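Local coordinates for protein uncharacterized oxidoreductase yvaA (Bacillus subtilis subsp. subtilis, PDB 3GDO) that catalyses the reversible NADPH-dependent reduction of scyllo-inosose to scyllo-inositol and cannot use NADH in place of NADPH, at residues Q203-H214 and I225-P233; D145-Y153 and H181-F190. One frame throughout, in Å; residues are numbered along the deposited sequence.

Interaction 1: residues Q203-H214 and I225-P233; sequences QRENAETVDYFH and ILYGGSIVP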
loop_
_atom_site.group_PDB
_atom_site.type_symbol
_atom_site.label_atom_id
_atom_site.label_comp_id
_atom_site.label_asym_id
_atom_site.label_seq_id
_atom_site.Cartn_x
_atom_site.Cartn_y
_atom_site.Cartn_z
ATOM N N GLN B 203 -9.559 12.662 -6.788
ATOM C CA GLN B 203 -10.462 12.428 -5.678
ATOM C C GLN B 203 -11.223 13.647 -5.178
ATOM O O GLN B 203 -12.346 13.520 -4.705
ATOM C CB GLN B 203 -9.689 11.859 -4.496
ATOM C CG GLN B 203 -9.838 10.387 -4.388
ATOM C CD GLN B 203 -9.031 9.792 -3.257
ATOM O OE1 GLN B 203 -8.066 10.393 -2.752
ATOM N NE2 GLN B 203 -9.418 8.593 -2.863
ATOM N N ARG B 204 -10.589 14.810 -5.209
ATOM C CA ARG B 204 -11.159 15.965 -4.521
ATOM C C ARG B 204 -12.401 16.500 -5.232
ATOM O O ARG B 204 -12.556 16.347 -6.457
ATOM C CB ARG B 204 -10.122 17.051 -4.279
ATOM C CG ARG B 204 -9.140 16.670 -3.184
ATOM C CD ARG B 204 -8.000 17.658 -3.106
ATOM N NE ARG B 204 -7.347 17.849 -4.402
ATOM C CZ ARG B 204 -6.415 18.765 -4.643
ATOM N NH1 ARG B 204 -6.003 19.583 -3.676
ATOM N NH2 ARG B 204 -5.910 18.880 -5.856
ATOM N N GLU B 205 -13.270 17.116 -4.428
ATOM C CA GLU B 205 -14.617 17.512 -4.832
ATOM C C GLU B 205 -14.705 18.237 -6.179
ATOM O O GLU B 205 -15.477 17.825 -7.064
ATOM C CB GLU B 205 -15.291 18.346 -3.731
ATOM C CG GLU B 205 -16.795 18.056 -3.625
ATOM C CD GLU B 205 -17.613 19.283 -3.189
ATOM O OE1 GLU B 205 -17.293 19.891 -2.135
ATOM O OE2 GLU B 205 -18.574 19.643 -3.909
ATOM N N ASN B 206 -13.932 19.300 -6.352
ATOM C CA ASN B 206 -14.016 20.040 -7.612
ATOM C C ASN B 206 -12.756 19.943 -8.481
ATOM O O ASN B 206 -12.510 20.812 -9.310
ATOM C CB ASN B 206 -14.375 21.503 -7.322
ATOM C CG ASN B 206 -15.806 21.656 -6.812
ATOM O OD1 ASN B 206 -16.038 21.860 -5.613
ATOM N ND2 ASN B 206 -16.771 21.510 -7.716
ATOM N N ALA B 207 -11.984 18.873 -8.296
ATOM C CA ALA B 207 -10.623 18.755 -8.852
ATOM C C ALA B 207 -10.506 18.778 -10.388
ATOM O O ALA B 207 -11.215 18.051 -11.082
ATOM C CB ALA B 207 -9.927 17.496 -8.284
ATOM N N GLU B 208 -9.564 19.586 -10.884
ATOM C CA GLU B 208 -9.250 19.700 -12.316
ATOM C C GLU B 208 -8.195 18.689 -12.746
ATOM O O GLU B 208 -8.270 18.098 -13.829
ATOM C CB GLU B 208 -8.679 21.091 -12.623
ATOM C CG GLU B 208 -9.640 22.265 -12.425
ATOM C CD GLU B 208 -10.757 22.292 -13.477
ATOM O OE1 GLU B 208 -11.744 21.518 -13.331
ATOM O OE2 GLU B 208 -10.639 23.092 -14.449
ATOM N N THR B 209 -7.175 18.542 -11.914
ATOM C CA THR B 209 -6.017 17.776 -12.280
ATOM C C THR B 209 -5.914 16.533 -11.383
ATOM O O THR B 209 -6.651 16.384 -10.402
ATOM C CB THR B 209 -4.773 18.652 -12.150
ATOM O OG1 THR B 209 -4.774 19.243 -10.850
ATOM C CG2 THR B 209 -4.779 19.815 -13.231
ATOM N N VAL B 210 -5.007 15.633 -11.741
ATOM C CA VAL B 210 -4.739 14.465 -10.948
ATOM C C VAL B 210 -4.321 14.850 -9.530
ATOM O O VAL B 210 -3.475 15.717 -9.334
ATOM C CB VAL B 210 -3.611 13.636 -11.606
ATOM C CG1 VAL B 210 -3.139 12.531 -10.648
ATOM C CG2 VAL B 210 -4.109 13.086 -12.992
ATOM N N ASP B 211 -4.896 14.164 -8.548
ATOM C CA ASP B 211 -4.517 14.364 -7.128
ATOM C C ASP B 211 -4.374 13.030 -6.351
ATOM O O ASP B 211 -4.074 12.995 -5.131
ATOM C CB ASP B 211 -5.495 15.356 -6.437
ATOM C CG ASP B 211 -6.914 14.786 -6.264
ATOM O OD1 ASP B 211 -7.093 13.541 -6.225
ATOM O OD2 ASP B 211 -7.871 15.605 -6.141
ATOM N N TYR B 212 -4.536 11.947 -7.096
ATOM C CA TYR B 212 -4.404 10.601 -6.594
ATOM C C TYR B 212 -3.756 9.701 -7.646
ATOM O O TYR B 212 -4.161 9.690 -8.823
ATOM C CB TYR B 212 -5.801 10.062 -6.213
ATOM C CG TYR B 212 -5.807 8.625 -5.780
ATOM C CD1 TYR B 212 -5.868 8.280 -4.425
ATOM C CD2 TYR B 212 -5.722 7.597 -6.724
ATOM C CE1 TYR B 212 -5.857 6.932 -4.018
ATOM C CE2 TYR B 212 -5.675 6.279 -6.357
ATOM C CZ TYR B 212 -5.733 5.947 -4.992
ATOM O OH TYR B 212 -5.748 4.631 -4.651
ATOM N N PHE B 213 -2.777 8.912 -7.221
ATOM C CA PHE B 213 -2.220 7.887 -8.097
ATOM C C PHE B 213 -1.823 6.674 -7.285
ATOM O O PHE B 213 -1.336 6.773 -6.123
ATOM C CB PHE B 213 -1.008 8.429 -8.913
ATOM C CG PHE B 213 0.160 8.833 -8.055
ATOM C CD1 PHE B 213 1.089 7.877 -7.611
ATOM C CD2 PHE B 213 0.323 10.145 -7.661
ATOM C CE1 PHE B 213 2.140 8.245 -6.786
ATOM C CE2 PHE B 213 1.351 10.512 -6.822
ATOM C CZ PHE B 213 2.286 9.561 -6.405
ATOM N N HIS B 214 -2.001 5.536 -7.919
ATOM C CA HIS B 214 -1.545 4.273 -7.391
ATOM C C HIS B 214 -0.913 3.475 -8.555
ATOM O O HIS B 214 -1.610 3.071 -9.486
ATOM C CB HIS B 214 -2.745 3.491 -6.825
ATOM C CG HIS B 214 -2.322 2.328 -6.008
ATOM N ND1 HIS B 214 -1.884 1.139 -6.573
ATOM C CD2 HIS B 214 -2.153 2.203 -4.665
ATOM C CE1 HIS B 214 -1.518 0.315 -5.601
ATOM N NE2 HIS B 214 -1.658 0.940 -4.438
ATOM N N ILE B 225 5.382 -0.635 -5.667
ATOM C CA ILE B 225 4.040 -0.055 -5.580
ATOM C C ILE B 225 4.245 1.401 -5.189
ATOM O O ILE B 225 4.846 1.654 -4.143
ATOM C CB ILE B 225 3.163 -0.733 -4.477
ATOM C CG1 ILE B 225 3.042 -2.265 -4.620
ATOM C CG2 ILE B 225 1.800 0.017 -4.304
ATOM C CD1 ILE B 225 2.520 -2.778 -5.890
ATOM N N LEU B 226 3.748 2.347 -5.992
ATOM C CA LEU B 226 4.018 3.774 -5.738
ATOM C C LEU B 226 2.700 4.498 -5.757
ATOM O O LEU B 226 1.934 4.380 -6.732
ATOM C CB LEU B 226 4.933 4.386 -6.803
ATOM C CG LEU B 226 6.244 3.656 -7.062
ATOM C CD1 LEU B 226 6.847 4.142 -8.395
ATOM C CD2 LEU B 226 7.205 3.884 -5.907
ATOM N N TYR B 227 2.404 5.190 -4.655
ATOM C CA TYR B 227 1.071 5.742 -4.501
ATOM C C TYR B 227 1.087 7.004 -3.689
ATOM O O TYR B 227 2.038 7.269 -2.931
ATOM C CB TYR B 227 0.109 4.693 -3.918
ATOM C CG TYR B 227 0.385 4.285 -2.499
ATOM C CD1 TYR B 227 -0.230 4.962 -1.435
ATOM C CD2 TYR B 227 1.270 3.208 -2.207
ATOM C CE1 TYR B 227 0.007 4.590 -0.134
ATOM C CE2 TYR B 227 1.519 2.826 -0.873
ATOM C CZ TYR B 227 0.872 3.522 0.154
ATOM O OH TYR B 227 1.070 3.190 1.478
ATOM N N GLY B 228 0.026 7.771 -3.831
ATOM C CA GLY B 228 -0.040 9.105 -3.262
ATOM C C GLY B 228 -1.470 9.587 -3.317
ATOM O O GLY B 228 -2.130 9.457 -4.365
ATOM N N GLY B 229 -1.967 10.093 -2.190
ATOM C CA GLY B 229 -3.248 10.846 -2.197
ATOM C C GLY B 229 -3.172 12.260 -1.660
ATOM O O GLY B 229 -2.150 12.677 -1.068
ATOM N N SER B 230 -4.247 13.031 -1.884
ATOM C CA SER B 230 -4.292 14.413 -1.447
ATOM C C SER B 230 -5.316 14.696 -0.326
ATOM O O SER B 230 -5.524 15.857 0.035
ATOM C CB SER B 230 -4.555 15.334 -2.652
ATOM O OG SER B 230 -3.534 15.270 -3.609
ATOM N N ILE B 231 -5.953 13.653 0.208
ATOM C CA ILE B 231 -6.898 13.792 1.326
ATOM C C ILE B 231 -6.455 12.801 2.362
ATOM O O ILE B 231 -7.147 11.848 2.642
ATOM C CB ILE B 231 -8.386 13.498 0.924
ATOM C CG1 ILE B 231 -8.676 14.037 -0.496
ATOM C CG2 ILE B 231 -9.357 14.115 1.971
ATOM C CD1 ILE B 231 -10.049 13.715 -1.039
ATOM N N VAL B 232 -5.272 13.039 2.919
ATOM C CA VAL B 232 -4.650 12.078 3.786
ATOM C C VAL B 232 -4.206 12.785 5.061
ATOM O O VAL B 232 -3.106 13.327 5.110
ATOM C CB VAL B 232 -3.421 11.336 3.121
ATOM C CG1 VAL B 232 -2.744 10.395 4.144
ATOM C CG2 VAL B 232 -3.815 10.528 1.922
ATOM N N PRO B 233 -5.075 12.785 6.101
ATOM C CA PRO B 233 -4.719 13.527 7.332
ATOM C C PRO B 233 -3.417 13.022 7.949
ATOM O O PRO B 233 -2.607 13.806 8.381
ATOM C CB PRO B 233 -5.930 13.255 8.253
ATOM C CG PRO B 233 -7.068 13.297 7.297
ATOM C CD PRO B 233 -6.518 12.466 6.068
HETATM O O HOH W 1 -6.638 10.809 -0.502
HETATM O O HOH W 2 -6.504 12.652 -3.447
#
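The Phe-213 ring lies flat against the backbone of the partner strand: Gly-228, which has no side chain, lets it come close, with CA 4.2 Å from the Phe-213 centroid in a CH-pi contact. With CG between the backbone N and the carbonyl carbon (chi1 63°), the ring turns over Gly-228, and the two backbones exchange two hydrogen bonds, Phe-213 N to Gly-228 O (3.0 Å) and Gly-228 N to Phe-213 O (2.8 Å). On the sheet face away from Phe-213, His-214 and Tyr-227 run side by side; their planes are 20° apart but slid, so the rings barely overlap, and the closest approach is His-214 CD2 to Tyr-227 CB (3.4 Å). Beyond the strands, Ser-230 OG donates to Asp-211 O (2.8 Å), in the carbonyl plane, and also bonds Arg-155. The Asp-211 carboxylate takes the backbone N-H groups of Gln-203 and Arg-204, and Arg-204 NE adds a salt bridge to OD2 (2.9 Å) from above the carboxylate plane. That guanidinium, whose NH1 bonds Arg-157 O, lays one face over Ser-230 CB, while Arg-204 CG packs on Ile-231 CD1. Two waters link Gln-203 OE1 to the amides of Ser-230 and Ile-231; its NE2 donates to Lys-221 O of the second subunit. Asp-211 and Tyr-212 form a classic beta bulge opposite Met-201 of adjacent strand 195-201, at the start of the antiparallel hairpin of strands 212-219 and 222-228.

Interaction 2: residues D145-Y153 and H181-F190; sequences DINTYQVSY and HIIDQTLHLF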
loop_
_atom_site.group_PDB
_atom_site.type_symbol
_atom_site.label_atom_id
_atom_site.label_comp_id
_atom_site.label_asym_id
_atom_site.label_seq_id
_atom_site.Cartn_x
_atom_site.Cartn_y
_atom_site.Cartn_z
ATOM N N ASP B 145 17.794 -9.228 -2.035
ATOM C CA ASP B 145 16.725 -9.847 -2.803
ATOM C C ASP B 145 15.392 -9.210 -2.383
ATOM O O ASP B 145 14.548 -9.853 -1.759
ATOM C CB ASP B 145 16.712 -11.368 -2.601
ATOM C CG ASP B 145 15.706 -12.092 -3.535
ATOM O OD1 ASP B 145 15.491 -11.645 -4.688
ATOM O OD2 ASP B 145 15.111 -13.123 -3.118
ATOM N N ILE B 146 15.258 -7.930 -2.680
ATOM C CA ILE B 146 14.059 -7.179 -2.334
ATOM C C ILE B 146 12.920 -7.760 -3.160
ATOM O O ILE B 146 13.083 -7.967 -4.373
ATOM C CB ILE B 146 14.257 -5.673 -2.581
ATOM C CG1 ILE B 146 15.191 -5.118 -1.497
ATOM C CG2 ILE B 146 12.908 -4.943 -2.582
ATOM C CD1 ILE B 146 15.824 -3.729 -1.848
ATOM N N ASN B 147 11.802 -8.081 -2.496
ATOM C CA ASN B 147 10.669 -8.667 -3.214
ATOM C C ASN B 147 9.477 -7.700 -3.314
ATOM O O ASN B 147 8.632 -7.838 -4.185
ATOM C CB ASN B 147 10.261 -10.021 -2.591
ATOM C CG ASN B 147 9.777 -9.894 -1.155
ATOM O OD1 ASN B 147 8.707 -9.315 -0.890
ATOM N ND2 ASN B 147 10.542 -10.433 -0.224
ATOM N N THR B 148 9.419 -6.738 -2.400
ATOM C CA THR B 148 8.316 -5.780 -2.354
ATOM C C THR B 148 8.876 -4.420 -1.964
ATOM O O THR B 148 9.633 -4.292 -0.953
ATOM C CB THR B 148 7.224 -6.201 -1.314
ATOM O OG1 THR B 148 6.761 -7.513 -1.598
ATOM C CG2 THR B 148 6.016 -5.291 -1.372
ATOM N N TYR B 149 8.457 -3.390 -2.703
ATOM C CA TYR B 149 9.021 -2.033 -2.528
ATOM C C TYR B 149 7.875 -1.050 -2.649
ATOM O O TYR B 149 7.347 -0.808 -3.757
ATOM C CB TYR B 149 10.107 -1.767 -3.613
ATOM C CG TYR B 149 10.753 -0.390 -3.526
ATOM C CD1 TYR B 149 11.814 -0.139 -2.641
ATOM C CD2 TYR B 149 10.333 0.657 -4.357
ATOM C CE1 TYR B 149 12.414 1.131 -2.565
ATOM C CE2 TYR B 149 10.936 1.917 -4.315
ATOM C CZ TYR B 149 11.957 2.156 -3.415
ATOM O OH TYR B 149 12.512 3.407 -3.375
ATOM N N GLN B 150 7.434 -0.532 -1.514
ATOM C CA GLN B 150 6.159 0.221 -1.471
ATOM C C GLN B 150 6.437 1.582 -0.929
ATOM O O GLN B 150 7.003 1.718 0.173
ATOM C CB GLN B 150 5.125 -0.457 -0.558
ATOM C CG GLN B 150 4.600 -1.756 -1.111
ATOM C CD GLN B 150 3.637 -2.469 -0.145
ATOM O OE1 GLN B 150 3.657 -2.228 1.077
ATOM N NE2 GLN B 150 2.810 -3.377 -0.694
ATOM N N VAL B 151 6.074 2.590 -1.708
ATOM C CA VAL B 151 6.419 3.974 -1.344
ATOM C C VAL B 151 5.151 4.798 -1.384
ATOM O O VAL B 151 4.375 4.717 -2.370
ATOM C CB VAL B 151 7.505 4.594 -2.314
ATOM C CG1 VAL B 151 7.960 5.925 -1.801
ATOM C CG2 VAL B 151 8.694 3.636 -2.429
ATOM N N SER B 152 4.896 5.552 -0.325
ATOM C CA SER B 152 3.739 6.478 -0.398
ATOM C C SER B 152 4.106 7.918 -0.250
ATOM O O SER B 152 5.063 8.270 0.445
ATOM C CB SER B 152 2.610 6.104 0.565
ATOM O OG SER B 152 2.903 6.477 1.875
ATOM N N TYR B 153 3.363 8.785 -0.912
ATOM C CA TYR B 153 3.746 10.198 -0.958
ATOM C C TYR B 153 2.468 11.014 -0.929
ATOM O O TYR B 153 1.931 11.390 -1.965
ATOM C CB TYR B 153 4.495 10.470 -2.262
ATOM C CG TYR B 153 5.341 11.733 -2.307
ATOM C CD1 TYR B 153 6.367 11.857 -3.268
ATOM C CD2 TYR B 153 5.158 12.786 -1.394
ATOM C CE1 TYR B 153 7.139 12.999 -3.326
ATOM C CE2 TYR B 153 5.953 13.925 -1.431
ATOM C CZ TYR B 153 6.927 14.027 -2.421
ATOM O OH TYR B 153 7.701 15.140 -2.519
ATOM N N HIS B 181 9.284 11.943 -8.558
ATOM C CA HIS B 181 10.380 11.723 -7.604
ATOM C C HIS B 181 10.549 10.257 -7.156
ATOM O O HIS B 181 11.678 9.775 -7.010
ATOM C CB HIS B 181 10.157 12.552 -6.352
ATOM C CG HIS B 181 10.335 14.022 -6.545
ATOM N ND1 HIS B 181 11.538 14.589 -6.912
ATOM C CD2 HIS B 181 9.467 15.051 -6.380
ATOM C CE1 HIS B 181 11.404 15.906 -6.964
ATOM N NE2 HIS B 181 10.149 16.208 -6.669
ATOM N N ILE B 182 9.444 9.576 -6.863
ATOM C CA ILE B 182 9.549 8.228 -6.294
ATOM C C ILE B 182 9.658 7.167 -7.393
ATOM O O ILE B 182 10.209 6.087 -7.176
ATOM C CB ILE B 182 8.410 7.958 -5.238
ATOM C CG1 ILE B 182 7.007 8.127 -5.845
ATOM C CG2 ILE B 182 8.562 8.929 -4.049
ATOM C CD1 ILE B 182 5.866 7.572 -4.884
ATOM N N ILE B 183 9.174 7.519 -8.593
ATOM C CA ILE B 183 9.417 6.741 -9.798
ATOM C C ILE B 183 10.924 6.754 -10.132
ATOM O O ILE B 183 11.516 5.712 -10.426
ATOM C CB ILE B 183 8.596 7.292 -10.974
ATOM C CG1 ILE B 183 7.118 6.933 -10.804
ATOM C CG2 ILE B 183 9.121 6.760 -12.346
ATOM C CD1 ILE B 183 6.179 7.704 -11.807
ATOM N N ASP B 184 11.547 7.920 -10.056
ATOM C CA ASP B 184 12.969 8.048 -10.395
ATOM C C ASP B 184 13.792 7.173 -9.457
ATOM O O ASP B 184 14.752 6.468 -9.883
ATOM C CB ASP B 184 13.443 9.520 -10.304
ATOM C CG ASP B 184 14.967 9.675 -10.550
ATOM O OD1 ASP B 184 15.396 9.526 -11.713
ATOM O OD2 ASP B 184 15.746 9.946 -9.578
ATOM N N GLN B 185 13.418 7.211 -8.178
ATOM C CA GLN B 185 14.127 6.440 -7.161
ATOM C C GLN B 185 14.030 4.956 -7.490
ATOM O O GLN B 185 15.031 4.219 -7.436
ATOM C CB GLN B 185 13.526 6.709 -5.794
ATOM C CG GLN B 185 13.915 8.077 -5.239
ATOM C CD GLN B 185 13.387 8.345 -3.829
ATOM O OE1 GLN B 185 12.450 7.706 -3.367
ATOM N NE2 GLN B 185 14.005 9.286 -3.142
ATOM N N THR B 186 12.819 4.536 -7.861
ATOM C CA THR B 186 12.547 3.132 -8.183
ATOM C C THR B 186 13.333 2.687 -9.408
ATOM O O THR B 186 13.901 1.571 -9.413
ATOM C CB THR B 186 11.038 2.846 -8.416
ATOM O OG1 THR B 186 10.270 3.421 -7.339
ATOM C CG2 THR B 186 10.791 1.369 -8.481
ATOM N N LEU B 187 13.331 3.526 -10.455
ATOM C CA LEU B 187 14.097 3.227 -11.683
ATOM C C LEU B 187 15.583 3.178 -11.335
ATOM O O LEU B 187 16.300 2.307 -11.803
ATOM C CB LEU B 187 13.835 4.266 -12.741
ATOM C CG LEU B 187 12.380 4.305 -13.253
ATOM C CD1 LEU B 187 12.293 5.285 -14.380
ATOM C CD2 LEU B 187 11.847 2.964 -13.637
ATOM N N HIS B 188 16.009 4.071 -10.454
ATOM C CA HIS B 188 17.407 4.151 -10.057
ATOM C C HIS B 188 17.821 2.851 -9.415
ATOM O O HIS B 188 18.910 2.331 -9.684
ATOM C CB HIS B 188 17.662 5.325 -9.099
ATOM C CG HIS B 188 19.112 5.563 -8.796
ATOM N ND1 HIS B 188 20.046 5.854 -9.776
ATOM C CD2 HIS B 188 19.790 5.548 -7.624
ATOM C CE1 HIS B 188 21.228 6.039 -9.212
ATOM N NE2 HIS B 188 21.102 5.854 -7.911
ATOM N N LEU B 189 16.959 2.322 -8.554
ATOM C CA LEU B 189 17.296 1.097 -7.829
ATOM C C LEU B 189 17.215 -0.167 -8.675
ATOM O O LEU B 189 18.036 -1.025 -8.512
ATOM C CB LEU B 189 16.440 0.920 -6.571
ATOM C CG LEU B 189 16.561 1.823 -5.347
ATOM C CD1 LEU B 189 15.554 1.326 -4.328
ATOM C CD2 LEU B 189 17.971 1.813 -4.748
ATOM N N PHE B 190 16.226 -0.301 -9.562
ATOM C CA PHE B 190 15.954 -1.613 -10.138
ATOM C C PHE B 190 15.846 -1.628 -11.663
ATOM O O PHE B 190 15.512 -2.672 -12.232
ATOM C CB PHE B 190 14.620 -2.201 -9.589
ATOM C CG PHE B 190 14.448 -2.095 -8.105
ATOM C CD1 PHE B 190 15.250 -2.842 -7.227
ATOM C CD2 PHE B 190 13.441 -1.268 -7.570
ATOM C CE1 PHE B 190 15.050 -2.748 -5.809
ATOM C CE2 PHE B 190 13.245 -1.174 -6.157
ATOM C CZ PHE B 190 14.032 -1.917 -5.293
HETATM O O HOH W 3 10.794 5.507 -4.397
#
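Tyr-149 and Phe-190 form a T-shaped pair in which the phenylalanine presents its edge to one face of the tyrosine; the planes stand at 79° and the centroids are 5.2 Å apart. The closest approach, Phe-190 CE2 to Tyr-149 CG at 3.7 Å, falls toward the rim of the tyrosine ring. With CG anti to the backbone N (chi1 180°), the Tyr-149 ring extends from the strand to the helix.

Apolar packing extends from this pair. The Leu-189 side chain crosses that of Tyr-149 at about a right angle, Leu-189 CD1 meeting Tyr-149 CE1 at 3.6 Å, and Ile-146 CD1 touches the edge of Phe-190. Farther along, Ile-182 CG2 fits between Val-151 CG1 (3.8 Å) and Tyr-153 CD1 (3.7 Å).

Polar links involve one water and two hydroxyls. The Tyr-149 hydroxyl donates to the water (OH to O, 2.9 Å), which in turn donates to Ile-182 O and Gln-185 OE1; the latter is also bonded to Tyr-239. Thr-186 OG1 lies at the edge of the Tyr-149 ring, near its plane, and within the helix donates back to Ile-182 O (2.7 Å), a carbonyl that also receives the Thr-186 amide.

The helix thus lies nearly antiparallel to strand 146-152, 161° between directions, and packs on one face of the mixed sheet. Leu-226 of strand 222-228 and Tyr-239 of strand 239-243 border Val-151, while Ile-138 of helix 129-139 packs against Ile-146 and Leu-189.

How the interactions relate
From the N terminus, interaction 2 comes first: 27 residues separate 145-153 from 181-190, the later part of helix 174-190. The chain then passes through strand 195-201 to interaction 1, where the ten residues between the segments, mostly the remainder of strands 212-219 and 222-228 with their turn, make the closed loop of the hairpin. The two closures follow in series, neither nested nor crossed. They join in space because strand 222-228 runs parallel to strand 146-152, with probable hydrogen bonds from Ile-225 N to Tyr-149 O and from Tyr-153 N to Tyr-227 O. Leu-226 meets Thr-186, tying hairpin to helix. Both contacts belong to the C-terminal alpha/beta domain and touch the second subunit.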